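Local coordinates for cellulase (Bacteroides salanitronis, PDB 6WQY), which probably hydrolyses internal beta-1,4-glucosidic bonds of cellulose and related plant polysaccharides, as a broad-specificity endoglucanase of glycoside hydrolase family 5, at residues A[33-38]-A[344-349]; A[42-47]-A[80-85]; A[159-164]-A[212-217]; A[198-203]-A[220-225]. All blocks are in the same frame, centred on the assembly; numbering follows the deposited sequence.

In the fold
The four contacts sample different layers of one eight-stranded TIM barrel, the catalytic domain of a longer protein. Contact 1 closes the barrel by joining strands 34-37 and 342-346. Contact 2 joins the loops that follow strands 34-37 and 74-77, on the side where family 5 enzymes have their substrate cleft; its D42 packs on W345 of contact 1, although their centres are 19 Å apart. Contact 3 ties two loops at the N-terminal end of the barrel, 25 Å between centres from contacts 1 and 2; its F160 side chain is about 11 Å from a bound magnesium ion. Contact 4 packs helix 191-209 on strand 219-222, its segments alternating along the chain with those of contact 3.

Contact 1: A[33-38]-A[344-349]; sequences LGWNLG and YWDAGG
The indole of W35 lies across the side chain of D346, with CE2 3.4 Å from D346 CB, ring and carboxylate planes inclined by 58°. From its edge W35 NE1 donates to D346 OD2 at 2.9 Å; the bond is bent, and reaches the oxygen on its anti side from well outside the carboxylate plane. Further donors hold the carboxylate: OD2 also takes the backbone N of L359, while OD1 takes H362 NE2 and, closing an Asx turn, G348 N. W35 projects from the outer face of the sheet, where L63 and L67 of helix 61-70 pack on it, and CG anti to the backbone N (chi1 -176°) swings its ring toward D346. The strands run parallel, their axes approaching to 4.7 Å and 27° askew, and are the first and last of the TIM barrel, so their pairing closes the cylinder. Y344 N donates to G34 O at 3.0 Å, and N36 N donates to Y344 O at 2.7 Å, nearly along the C=O axis. N36 ND2 adds a weak bond to the same oxygen. The amide of N36 is held chiefly by other strands, its OD1 by R76 and its ND2 by G308 O. Inside the barrel N36 CB meets W345 CE3 at 3.5 Å, the two side chains crossing at about a right angle. G38 places its CA over a face of the W345 six-membered ring, 4.0 Å from the centroid, a CH-pi contact made close by the lack of a side chain. G38 N also binds D346 O at 2.9 Å.

Contact 2: A[42-47]-A[80-85]; sequences DAHNNG and TWLGHV
D42 and T80 bring the two backbones to within 4.4 Å, measured between their CA atoms, and the chains part to 6.0 Å between the CA atoms of G47 and G83. The first segment runs through strand 44-45 into the turn of a small hairpin with strand 48-49. The second has no regular strand and folds into a type II beta turn from W81 to H84. T80 OG1 donates to D42 O at 2.7 Å, coming in well to one side of the carbonyl, at a C=O...donor angle of 110°. The methyl of the same threonine meets H44 obliquely, its CG2 4.1 Å from H44 CD2. H44 is also met over one face by L82, whose CD1 sits 4.2 Å from the ring centroid and only 16° off its normal, a CH-pi contact. With CG between the backbone N and the carbonyl carbon (chi1 57°), the imidazole turns back along its own segment, its edge toward D42 O and one face toward L82. W54 and H121 also meet this ring. At the far end G47 O approaches L82 CB at 3.8 Å. The T80 hydroxyl also receives the backbone N-H of H121, and this pairing of a donated and an accepted bond fixes its rotation, leaving the methyl for the histidine: the two segments, from the loops after the first two barrel strands, are thus linked by one hydrogen bond and by two methyls on one side of a ring.

Contact 3: A[159-164]-A[212-217]; sequences RFADKG and GNNQTR
R217 reaches across to the last residue of a turn and the one after it, its guanidinium edge laid against two backbone carbonyls. R217 NH2 donates to K163 O at 2.8 Å, fairly straight at 157°. R217 NH1 donates to G164 O at 2.9 Å in a more bent bond, the donor standing above the carbonyl plane; both oxygens lie close to the guanidinium plane. NH1 adds a weak bond to K163 O and another to L167 O at the start of strand 167-170. A second link is made by N213, in one of its two modelled conformers: ND2 meets A161 O at 3.0 Å, in the carbonyl plane and near its own amide plane. A water donating to A161 O and accepting from N213 N bridges the same two residues.

Behind this shell N214 sets the arginine. Its OD1 takes both R217 NE and R217 NH2, each at 2.9 Å, a side-on grip by two nitrogens on one atom that restrains the rotation of the guanidinium. The bend in the arginine chain at chi3 (-53°) folds the group back onto this amide. N214 ND2 in turn binds A157 O and T210 OG1, tying it to the ends of helices 139-159 and 191-209. On the other side a type I beta turn from F160 to K163 places A161 O and K163 O, and K163 itself extends away to a salt bridge with E109. These loops precede two neighbouring strands at the N-terminal end of the barrel. D162 OD1 is 6.8 Å from R217 NH2, so the arginine's charge is probably stabilised mainly by carbonyl and amide dipoles.

Contact 4: A[198-203]-A[220-225]; sequences EWNQVF and GVPGYV
G220, already within strand 219-222, has its carbonyl oxygen turned to the ring of F203, 3.7 Å from CE2, the approach being oblique. Next comes V221, which points at the helix and fills the angle between two of its residues. V221 CG1 lies 3.8 Å from N200 CG and 3.9 Å from F203 CE2, so a single branch touches both the amide and the aromatic ring. F203 is held from another direction by W153, whose ring meets it edge-to-face. At P222 the contact turns polar: N200 ND2 donates to P222 O at 2.9 Å with an N-H...O angle of 146°, the oxygen lying within a few degrees of the amide plane. N200 CG stands anti to its carbonyl carbon (chi1 -78°), which sends the amide from the helix surface down to P222. The other end of the amide, OD1, rests 3.5 Å from P222 CD; it is buried and has no hydrogen-bonding partner in the model, so only one half of this group is satisfied. Further along, Y224 still reaches back, its hydroxyl bonding to Q192 near the start of the same helix.

The helix and strand segments run nearly antiparallel, at 165° and 8.9 Å between axes. This is the packing of an outer helix on the outward face of the sheet of a TIM barrel: helix 191-209 leads from strand 167-170 to its parallel neighbour 219-222, the crossover of one beta-alpha-beta unit.

Contact 1: A[33-38]-A[344-349]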
loop_
_atom_site.group_PDB
_atom_site.type_symbol
_atom_site.label_atom_id
_atom_site.label_comp_id
_atom_site.label_asym_id
_atom_site.label_seq_id
_atom_site.Cartn_x
_atom_site.Cartn_y
_atom_site.Cartn_z
ATOM N N LEU A 33 0.930 9.824 8.416
ATOM C CA LEU A 33 1.865 8.703 8.504
ATOM C C LEU A 33 1.061 7.418 8.529
ATOM O O LEU A 33 0.133 7.276 9.340
ATOM C CB LEU A 33 2.711 8.800 9.777
ATOM C CG LEU A 33 3.674 7.642 10.030
ATOM C CD1 LEU A 33 4.737 7.546 8.936
ATOM C CD2 LEU A 33 4.338 7.775 11.387
ATOM N N GLY A 34 1.404 6.476 7.652
ATOM C CA GLY A 34 0.662 5.243 7.531
ATOM C C GLY A 34 1.396 4.015 8.053
ATOM O O GLY A 34 2.603 3.996 8.249
ATOM N N TRP A 35 0.615 2.946 8.205
ATOM C CA TRP A 35 1.085 1.661 8.702
ATOM C C TRP A 35 0.283 0.571 8.013
ATOM O O TRP A 35 -0.933 0.696 7.870
ATOM C CB TRP A 35 0.889 1.617 10.209
ATOM C CG TRP A 35 1.388 0.412 10.953
ATOM C CD1 TRP A 35 2.617 0.264 11.532
ATOM C CD2 TRP A 35 0.644 -0.765 11.287
ATOM N NE1 TRP A 35 2.683 -0.933 12.217
ATOM C CE2 TRP A 35 1.485 -1.589 12.077
ATOM C CE3 TRP A 35 -0.658 -1.191 11.021
ATOM C CZ2 TRP A 35 1.061 -2.830 12.580
ATOM C CZ3 TRP A 35 -1.071 -2.419 11.507
ATOM C CH2 TRP A 35 -0.217 -3.216 12.292
ATOM N N ASN A 36 0.967 -0.505 7.610
ATOM C CA ASN A 36 0.324 -1.656 6.993
ATOM C C ASN A 36 0.094 -2.783 7.985
ATOM O O ASN A 36 1.024 -3.198 8.686
ATOM C CB ASN A 36 1.208 -2.284 5.896
ATOM C CG ASN A 36 1.159 -1.556 4.579
ATOM O OD1 ASN A 36 0.334 -1.874 3.718
ATOM N ND2 ASN A 36 2.063 -0.612 4.394
ATOM N N LEU A 37 -1.124 -3.311 7.985
ATOM C CA LEU A 37 -1.485 -4.527 8.723
ATOM C C LEU A 37 -1.062 -5.735 7.883
ATOM O O LEU A 37 -1.848 -6.351 7.166
ATOM C CB LEU A 37 -2.986 -4.520 8.975
ATOM C CG LEU A 37 -3.532 -5.674 9.810
ATOM C CD1 LEU A 37 -3.039 -5.605 11.231
ATOM C CD2 LEU A 37 -5.042 -5.688 9.750
ATOM N N GLY A 38 0.243 -6.043 7.918
ATOM C CA GLY A 38 0.810 -7.030 7.018
ATOM C C GLY A 38 0.815 -8.443 7.588
ATOM O O GLY A 38 0.748 -8.669 8.790
ATOM N N TYR A 344 4.342 2.380 6.426
ATOM C CA TYR A 344 5.346 1.422 6.877
ATOM C C TYR A 344 4.807 -0.003 6.788
ATOM O O TYR A 344 3.660 -0.267 7.154
ATOM C CB TYR A 344 5.726 1.786 8.331
ATOM C CG TYR A 344 6.703 0.812 8.945
ATOM C CD1 TYR A 344 8.076 0.982 8.811
ATOM C CD2 TYR A 344 6.247 -0.330 9.603
ATOM C CE1 TYR A 344 8.958 0.052 9.322
ATOM C CE2 TYR A 344 7.124 -1.264 10.099
ATOM C CZ TYR A 344 8.478 -1.066 9.956
ATOM O OH TYR A 344 9.384 -1.994 10.422
ATOM N N TRP A 345 5.642 -0.933 6.312
ATOM C CA TRP A 345 5.248 -2.336 6.174
ATOM C C TRP A 345 5.500 -3.100 7.472
ATOM O O TRP A 345 6.652 -3.377 7.823
ATOM C CB TRP A 345 6.022 -3.006 5.030
ATOM C CG TRP A 345 5.662 -4.459 4.895
ATOM C CD1 TRP A 345 6.430 -5.521 5.220
ATOM C CD2 TRP A 345 4.403 -4.989 4.474
ATOM N NE1 TRP A 345 5.739 -6.694 5.021
ATOM C CE2 TRP A 345 4.483 -6.392 4.561
ATOM C CE3 TRP A 345 3.220 -4.414 3.997
ATOM C CZ2 TRP A 345 3.418 -7.221 4.210
ATOM C CZ3 TRP A 345 2.165 -5.236 3.665
ATOM C CH2 TRP A 345 2.273 -6.622 3.767
ATOM N N ASP A 346 4.427 -3.490 8.157
ATOM C CA ASP A 346 4.528 -4.212 9.433
ATOM C C ASP A 346 3.949 -5.618 9.255
ATOM O O ASP A 346 2.737 -5.841 9.355
ATOM C CB ASP A 346 3.833 -3.446 10.560
ATOM C CG ASP A 346 4.116 -4.021 11.925
ATOM O OD1 ASP A 346 4.083 -5.263 12.066
ATOM O OD2 ASP A 346 4.366 -3.227 12.867
ATOM N N ALA A 347 4.834 -6.596 9.032
ATOM C CA ALA A 347 4.424 -7.980 8.851
ATOM C C ALA A 347 4.153 -8.676 10.174
ATOM O O ALA A 347 3.772 -9.839 10.170
ATOM C CB ALA A 347 5.509 -8.753 8.080
ATOM N N GLY A 348 4.355 -8.007 11.308
ATOM C CA GLY A 348 4.057 -8.636 12.582
ATOM C C GLY A 348 4.987 -9.799 12.848
ATOM O O GLY A 348 6.199 -9.741 12.597
ATOM N N GLY A 349 4.412 -10.874 13.369
ATOM C CA GLY A 349 5.234 -11.946 13.888
ATOM C C GLY A 349 5.644 -11.670 15.324
ATOM O O GLY A 349 5.048 -10.845 16.022
#

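Contact 2: A[42-47]-A[80-85]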
loop_
_atom_site.group_PDB
_atom_site.type_symbol
_atom_site.label_atom_id
_atom_site.label_comp_id
_atom_site.label_asym_id
_atom_site.label_seq_id
_atom_site.Cartn_x
_atom_site.Cartn_y
_atom_site.Cartn_z
ATOM N N ASP A 42 -3.918 -10.410 4.290
ATOM C CA ASP A 42 -3.186 -10.809 3.099
ATOM C C ASP A 42 -2.694 -12.254 3.147
ATOM O O ASP A 42 -2.392 -12.828 2.085
ATOM C CB ASP A 42 -1.998 -9.865 2.814
ATOM C CG ASP A 42 -1.173 -9.500 4.053
ATOM O OD1 ASP A 42 -1.757 -9.158 5.109
ATOM O OD2 ASP A 42 0.086 -9.537 3.945
ATOM N N ALA A 43 -2.588 -12.839 4.334
ATOM C CA ALA A 43 -2.023 -14.173 4.470
ATOM C C ALA A 43 -2.961 -15.210 3.863
ATOM O O ALA A 43 -4.191 -15.098 3.946
ATOM C CB ALA A 43 -1.784 -14.498 5.941
ATOM N N HIS A 44 -2.371 -16.237 3.269
ATOM C CA HIS A 44 -3.147 -17.307 2.664
ATOM C C HIS A 44 -2.328 -18.588 2.747
ATOM O O HIS A 44 -1.096 -18.556 2.689
ATOM C CB HIS A 44 -3.542 -16.990 1.219
ATOM C CG HIS A 44 -2.382 -16.709 0.322
ATOM N ND1 HIS A 44 -1.895 -17.644 -0.573
ATOM C CD2 HIS A 44 -1.618 -15.605 0.173
ATOM C CE1 HIS A 44 -0.876 -17.118 -1.230
ATOM N NE2 HIS A 44 -0.686 -15.882 -0.797
ATOM N N ASN A 45 -3.026 -19.712 2.856
ATOM C CA ASN A 45 -2.385 -21.001 3.019
ATOM C C ASN A 45 -3.324 -22.038 2.442
ATOM O O ASN A 45 -4.538 -21.970 2.645
ATOM C CB ASN A 45 -2.115 -21.286 4.502
ATOM C CG ASN A 45 -1.149 -22.444 4.708
ATOM O OD1 ASN A 45 -0.309 -22.733 3.855
ATOM N ND2 ASN A 45 -1.264 -23.108 5.852
ATOM N N ASN A 46 -2.750 -22.986 1.699
ATOM C CA ASN A 46 -3.521 -24.071 1.091
ATOM C C ASN A 46 -4.646 -23.532 0.209
ATOM O O ASN A 46 -5.745 -24.088 0.163
ATOM C CB ASN A 46 -4.047 -25.032 2.161
ATOM C CG ASN A 46 -2.926 -25.678 2.961
ATOM O OD1 ASN A 46 -1.853 -25.958 2.428
ATOM N ND2 ASN A 46 -3.170 -25.909 4.246
ATOM N N GLY A 47 -4.368 -22.432 -0.490
ATOM C CA GLY A 47 -5.276 -21.882 -1.475
ATOM C C GLY A 47 -6.335 -20.938 -0.946
ATOM O O GLY A 47 -7.134 -20.421 -1.742
ATOM N N THR A 80 -6.206 -10.448 0.915
ATOM C CA THR A 80 -6.207 -11.520 -0.068
ATOM C C THR A 80 -7.565 -12.203 -0.025
ATOM O O THR A 80 -8.077 -12.512 1.057
ATOM C CB THR A 80 -5.082 -12.499 0.244
ATOM O OG1 THR A 80 -3.845 -11.814 0.030
ATOM C CG2 THR A 80 -5.139 -13.743 -0.629
ATOM N N TRP A 81 -8.158 -12.440 -1.206
ATOM C CA TRP A 81 -9.519 -12.938 -1.311
ATOM C C TRP A 81 -9.553 -14.369 -1.832
ATOM O O TRP A 81 -10.642 -14.932 -2.029
ATOM C CB TRP A 81 -10.362 -12.020 -2.209
ATOM C CG TRP A 81 -10.390 -10.580 -1.759
ATOM C CD1 TRP A 81 -9.463 -9.630 -2.036
ATOM C CD2 TRP A 81 -11.388 -9.930 -0.954
ATOM N NE1 TRP A 81 -9.813 -8.425 -1.474
ATOM C CE2 TRP A 81 -10.991 -8.585 -0.807
ATOM C CE3 TRP A 81 -12.574 -10.346 -0.346
ATOM C CZ2 TRP A 81 -11.732 -7.665 -0.075
ATOM C CZ3 TRP A 81 -13.302 -9.425 0.383
ATOM C CH2 TRP A 81 -12.885 -8.103 0.502
ATOM N N LEU A 82 -8.383 -14.954 -2.081
ATOM C CA LEU A 82 -8.271 -16.305 -2.599
ATOM C C LEU A 82 -9.054 -17.279 -1.731
ATOM O O LEU A 82 -9.005 -17.237 -0.502
ATOM C CB LEU A 82 -6.793 -16.712 -2.630
ATOM C CG LEU A 82 -5.917 -15.943 -3.621
ATOM C CD1 LEU A 82 -4.447 -16.297 -3.388
ATOM C CD2 LEU A 82 -6.324 -16.226 -5.038
ATOM N N GLY A 83 -9.786 -18.167 -2.389
ATOM C CA GLY A 83 -10.582 -19.155 -1.704
ATOM C C GLY A 83 -11.884 -18.651 -1.136
ATOM O O GLY A 83 -12.627 -19.443 -0.542
ATOM N N HIS A 84 -12.211 -17.379 -1.319
ATOM C CA HIS A 84 -13.436 -16.783 -0.806
ATOM C C HIS A 84 -14.270 -16.127 -1.897
ATOM O O HIS A 84 -15.145 -15.301 -1.590
ATOM C CB HIS A 84 -13.119 -15.773 0.291
ATOM C CG HIS A 84 -12.613 -16.401 1.535
ATOM N ND1 HIS A 84 -13.263 -17.453 2.150
ATOM C CD2 HIS A 84 -11.558 -16.107 2.319
ATOM C CE1 HIS A 84 -12.613 -17.788 3.251
ATOM N NE2 HIS A 84 -11.577 -16.987 3.378
ATOM N N VAL A 85 -14.027 -16.468 -3.157
ATOM C CA VAL A 85 -14.761 -15.894 -4.280
ATOM C C VAL A 85 -15.319 -17.025 -5.134
ATOM O O VAL A 85 -14.589 -17.956 -5.503
ATOM C CB VAL A 85 -13.875 -14.962 -5.127
ATOM C CG1 VAL A 85 -14.674 -14.381 -6.270
ATOM C CG2 VAL A 85 -13.312 -13.845 -4.267
#

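Contact 3: A[159-164]-A[212-217]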
loop_
_atom_site.group_PDB
_atom_site.type_symbol
_atom_site.label_atom_id
_atom_site.label_comp_id
_atom_site.label_asym_id
_atom_site.label_seq_id
_atom_site.Cartn_x
_atom_site.Cartn_y
_atom_site.Cartn_z
ATOM N N ARG A 159 -20.731 -3.049 0.057
ATOM C CA ARG A 159 -20.653 -3.391 1.478
ATOM C C ARG A 159 -20.205 -2.209 2.323
ATOM O O ARG A 159 -20.520 -2.149 3.519
ATOM C CB ARG A 159 -19.701 -4.573 1.676
ATOM C CG ARG A 159 -19.529 -5.043 3.104
ATOM C CD ARG A 159 -20.845 -5.553 3.676
ATOM N NE ARG A 159 -20.712 -6.095 5.022
ATOM C CZ ARG A 159 -20.596 -5.348 6.118
ATOM N NH1 ARG A 159 -20.601 -4.028 6.025
ATOM N NH2 ARG A 159 -20.485 -5.917 7.302
ATOM N N PHE A 160 -19.474 -1.273 1.732
ATOM C CA PHE A 160 -18.935 -0.106 2.425
ATOM C C PHE A 160 -19.575 1.191 1.945
ATOM O O PHE A 160 -19.023 2.275 2.160
ATOM C CB PHE A 160 -17.412 -0.080 2.294
ATOM C CG PHE A 160 -16.757 -1.214 3.014
ATOM C CD1 PHE A 160 -16.789 -1.267 4.403
ATOM C CD2 PHE A 160 -16.151 -2.246 2.325
ATOM C CE1 PHE A 160 -16.211 -2.318 5.086
ATOM C CE2 PHE A 160 -15.578 -3.303 3.002
ATOM C CZ PHE A 160 -15.612 -3.348 4.377
ATOM N N ALA A 161 -20.756 1.100 1.328
ATOM C CA ALA A 161 -21.372 2.276 0.720
ATOM C C ALA A 161 -21.682 3.354 1.745
ATOM O O ALA A 161 -21.732 4.538 1.394
ATOM C CB ALA A 161 -22.652 1.871 -0.007
ATOM N N ASP A 162 -21.908 2.971 2.997
ATOM C CA ASP A 162 -22.237 3.928 4.040
ATOM C C ASP A 162 -21.018 4.607 4.649
ATOM O O ASP A 162 -21.186 5.542 5.440
ATOM C CB ASP A 162 -23.028 3.222 5.149
ATOM C CG ASP A 162 -22.258 2.060 5.764
ATOM O OD1 ASP A 162 -21.506 1.384 5.032
ATOM O OD2 ASP A 162 -22.405 1.826 6.982
ATOM N N LYS A 163 -19.814 4.184 4.311
ATOM C CA LYS A 163 -18.624 4.728 4.948
ATOM C C LYS A 163 -18.177 6.015 4.276
ATOM O O LYS A 163 -18.228 6.141 3.048
ATOM C CB LYS A 163 -17.483 3.712 4.900
ATOM C CG LYS A 163 -17.794 2.402 5.590
ATOM C CD LYS A 163 -18.167 2.581 7.055
ATOM C CE LYS A 163 -18.202 1.237 7.767
ATOM N NZ LYS A 163 -18.591 1.375 9.195
ATOM N N GLY A 164 -17.734 6.966 5.085
ATOM C CA GLY A 164 -17.203 8.216 4.590
ATOM C C GLY A 164 -15.798 8.073 4.034
ATOM O O GLY A 164 -15.253 6.979 3.860
ATOM N N GLY A 212 -23.677 7.024 -4.579
ATOM C CA GLY A 212 -23.608 7.437 -3.191
ATOM C C GLY A 212 -22.230 7.931 -2.838
ATOM O O GLY A 212 -21.546 8.592 -3.641
ATOM N N ASN A 213 -21.794 7.588 -1.620
ATOM C CA ASN A 213 -20.471 7.975 -1.156
ATOM C C ASN A 213 -19.380 7.445 -2.073
ATOM O O ASN A 213 -18.309 8.052 -2.180
ATOM C CB ASN A 213 -20.242 7.445 0.262
ATOM C CG ASN A 213 -21.079 8.169 1.297
ATOM O OD1 ASN A 213 -21.120 9.400 1.326
ATOM N ND2 ASN A 213 -21.759 7.406 2.147
ATOM N N ASN A 214 -19.618 6.310 -2.729
ATOM C CA ASN A 214 -18.599 5.739 -3.608
ATOM C C ASN A 214 -18.329 6.596 -4.832
ATOM O O ASN A 214 -17.292 6.407 -5.473
ATOM C CB ASN A 214 -18.989 4.312 -3.985
ATOM C CG ASN A 214 -18.917 3.372 -2.806
ATOM O OD1 ASN A 214 -18.065 3.525 -1.926
ATOM N ND2 ASN A 214 -19.818 2.410 -2.758
ATOM N N GLN A 215 -19.207 7.549 -5.157
ATOM C CA GLN A 215 -18.965 8.436 -6.289
ATOM C C GLN A 215 -17.822 9.401 -6.029
ATOM O O GLN A 215 -17.176 9.870 -6.977
ATOM C CB GLN A 215 -20.215 9.260 -6.606
ATOM C CG GLN A 215 -21.380 8.437 -7.052
ATOM C CD GLN A 215 -22.249 9.158 -8.061
ATOM O OE1 GLN A 215 -22.318 10.388 -8.076
ATOM N NE2 GLN A 215 -22.918 8.393 -8.912
ATOM N N THR A 216 -17.566 9.728 -4.761
ATOM C CA THR A 216 -16.591 10.749 -4.398
ATOM C C THR A 216 -15.497 10.221 -3.475
ATOM O O THR A 216 -14.731 11.020 -2.923
ATOM C CB THR A 216 -17.289 11.964 -3.759
ATOM O OG1 THR A 216 -18.183 11.528 -2.730
ATOM C CG2 THR A 216 -18.090 12.735 -4.800
ATOM N N ARG A 217 -15.410 8.910 -3.299
ATOM C CA ARG A 217 -14.390 8.292 -2.459
ATOM C C ARG A 217 -13.018 8.406 -3.117
ATOM O O ARG A 217 -12.889 8.319 -4.336
ATOM C CB ARG A 217 -14.737 6.810 -2.278
ATOM C CG ARG A 217 -13.863 6.079 -1.270
ATOM C CD ARG A 217 -14.294 4.643 -1.031
ATOM N NE ARG A 217 -15.697 4.521 -0.687
ATOM C CZ ARG A 217 -16.232 4.900 0.468
ATOM N NH1 ARG A 217 -15.473 5.407 1.429
ATOM N NH2 ARG A 217 -17.544 4.776 0.657
HETATM O O HOH W 1 -23.769 6.264 0.160
HETATM O O HOH W 2 -21.791 4.725 -1.511
#

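Contact 4: A[198-203]-A[220-225]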
loop_
_atom_site.group_PDB
_atom_site.type_symbol
_atom_site.label_atom_id
_atom_site.label_comp_id
_atom_site.label_asym_id
_atom_site.label_seq_id
_atom_site.Cartn_x
_atom_site.Cartn_y
_atom_site.Cartn_z
ATOM N N GLU A 198 -5.977 -0.553 -18.254
ATOM C CA GLU A 198 -7.367 -0.914 -18.493
ATOM C C GLU A 198 -8.018 -1.458 -17.228
ATOM O O GLU A 198 -9.183 -1.142 -16.932
ATOM C CB GLU A 198 -7.467 -1.978 -19.601
ATOM C CG GLU A 198 -7.072 -1.517 -20.984
ATOM C CD GLU A 198 -6.985 -2.639 -22.033
ATOM O OE1 GLU A 198 -7.435 -3.793 -21.785
ATOM O OE2 GLU A 198 -6.459 -2.356 -23.142
ATOM N N TRP A 199 -7.301 -2.308 -16.489
ATOM C CA TRP A 199 -7.850 -2.870 -15.262
ATOM C C TRP A 199 -8.154 -1.787 -14.242
ATOM O O TRP A 199 -9.196 -1.829 -13.568
ATOM C CB TRP A 199 -6.862 -3.861 -14.658
ATOM C CG TRP A 199 -6.690 -5.146 -15.412
ATOM C CD1 TRP A 199 -7.345 -5.560 -16.527
ATOM C CD2 TRP A 199 -5.779 -6.189 -15.067
ATOM N NE1 TRP A 199 -6.897 -6.820 -16.888
ATOM C CE2 TRP A 199 -5.925 -7.216 -16.007
ATOM C CE3 TRP A 199 -4.850 -6.344 -14.040
ATOM C CZ2 TRP A 199 -5.171 -8.393 -15.947
ATOM C CZ3 TRP A 199 -4.104 -7.500 -13.983
ATOM C CH2 TRP A 199 -4.277 -8.509 -14.920
ATOM N N ASN A 200 -7.256 -0.807 -14.104
ATOM C CA ASN A 200 -7.527 0.277 -13.172
ATOM C C ASN A 200 -8.781 1.039 -13.578
ATOM O O ASN A 200 -9.564 1.464 -12.714
ATOM C CB ASN A 200 -6.326 1.210 -13.065
ATOM C CG ASN A 200 -5.218 0.643 -12.192
ATOM O OD1 ASN A 200 -5.464 -0.181 -11.304
ATOM N ND2 ASN A 200 -3.994 1.108 -12.425
ATOM N N GLN A 201 -8.984 1.229 -14.883
ATOM C CA GLN A 201 -10.198 1.897 -15.349
ATOM C C GLN A 201 -11.445 1.083 -15.015
ATOM O O GLN A 201 -12.476 1.643 -14.618
ATOM C CB GLN A 201 -10.124 2.147 -16.855
ATOM C CG GLN A 201 -11.281 2.985 -17.387
ATOM C CD GLN A 201 -11.182 4.416 -16.918
ATOM O OE1 GLN A 201 -10.306 5.159 -17.356
ATOM N NE2 GLN A 201 -12.050 4.810 -15.996
ATOM N N VAL A 202 -11.379 -0.239 -15.184
ATOM C CA VAL A 202 -12.500 -1.110 -14.826
ATOM C C VAL A 202 -12.852 -0.965 -13.352
ATOM O O VAL A 202 -14.033 -0.892 -12.986
ATOM C CB VAL A 202 -12.174 -2.569 -15.202
ATOM C CG1 VAL A 202 -13.154 -3.535 -14.549
ATOM C CG2 VAL A 202 -12.165 -2.746 -16.717
ATOM N N PHE A 203 -11.834 -0.953 -12.490
ATOM C CA PHE A 203 -12.034 -0.749 -11.055
ATOM C C PHE A 203 -12.707 0.581 -10.771
ATOM O O PHE A 203 -13.717 0.628 -10.056
ATOM C CB PHE A 203 -10.668 -0.844 -10.357
ATOM C CG PHE A 203 -10.561 -0.104 -9.050
ATOM C CD1 PHE A 203 -11.111 -0.609 -7.878
ATOM C CD2 PHE A 203 -9.867 1.085 -8.989
ATOM C CE1 PHE A 203 -10.970 0.076 -6.677
ATOM C CE2 PHE A 203 -9.730 1.766 -7.789
ATOM C CZ PHE A 203 -10.271 1.245 -6.633
ATOM N N GLY A 220 -7.084 4.401 -4.804
ATOM C CA GLY A 220 -5.691 4.197 -5.179
ATOM C C GLY A 220 -5.590 3.277 -6.387
ATOM O O GLY A 220 -6.300 2.278 -6.469
ATOM N N VAL A 221 -4.694 3.624 -7.305
ATOM C CA VAL A 221 -4.462 2.856 -8.526
ATOM C C VAL A 221 -2.962 2.714 -8.746
ATOM O O VAL A 221 -2.244 3.723 -8.733
ATOM C CB VAL A 221 -5.173 3.487 -9.741
ATOM C CG1 VAL A 221 -6.661 3.170 -9.694
ATOM C CG2 VAL A 221 -4.951 4.996 -9.801
ATOM N N PRO A 222 -2.452 1.489 -8.957
ATOM C CA PRO A 222 -1.006 1.311 -9.072
ATOM C C PRO A 222 -0.492 1.279 -10.501
ATOM O O PRO A 222 -1.219 1.011 -11.462
ATOM C CB PRO A 222 -0.784 -0.057 -8.410
ATOM C CG PRO A 222 -2.018 -0.835 -8.819
ATOM C CD PRO A 222 -3.144 0.202 -8.738
ATOM N N GLY A 223 0.818 1.506 -10.624
ATOM C CA GLY A 223 1.557 1.177 -11.817
ATOM C C GLY A 223 2.168 -0.207 -11.719
ATOM O O GLY A 223 2.028 -0.924 -10.725
ATOM N N TYR A 224 2.881 -0.579 -12.778
ATOM C CA TYR A 224 3.392 -1.936 -12.906
ATOM C C TYR A 224 4.368 -2.258 -11.785
ATOM O O TYR A 224 5.304 -1.492 -11.522
ATOM C CB TYR A 224 4.035 -2.113 -14.287
ATOM C CG TYR A 224 4.229 -3.560 -14.684
ATOM C CD1 TYR A 224 5.354 -4.269 -14.315
ATOM C CD2 TYR A 224 3.284 -4.214 -15.474
ATOM C CE1 TYR A 224 5.532 -5.582 -14.686
ATOM C CE2 TYR A 224 3.465 -5.525 -15.863
ATOM C CZ TYR A 224 4.599 -6.203 -15.491
ATOM O OH TYR A 224 4.821 -7.512 -15.864
ATOM N N VAL A 225 4.102 -3.386 -11.112
ATOM C CA VAL A 225 4.842 -3.911 -9.963
ATOM C C VAL A 225 5.123 -2.848 -8.909
ATOM O O VAL A 225 6.054 -2.982 -8.115
ATOM C CB VAL A 225 6.059 -4.771 -10.397
ATOM C CG1 VAL A 225 7.267 -3.941 -10.816
ATOM C CG2 VAL A 225 6.435 -5.788 -9.319
#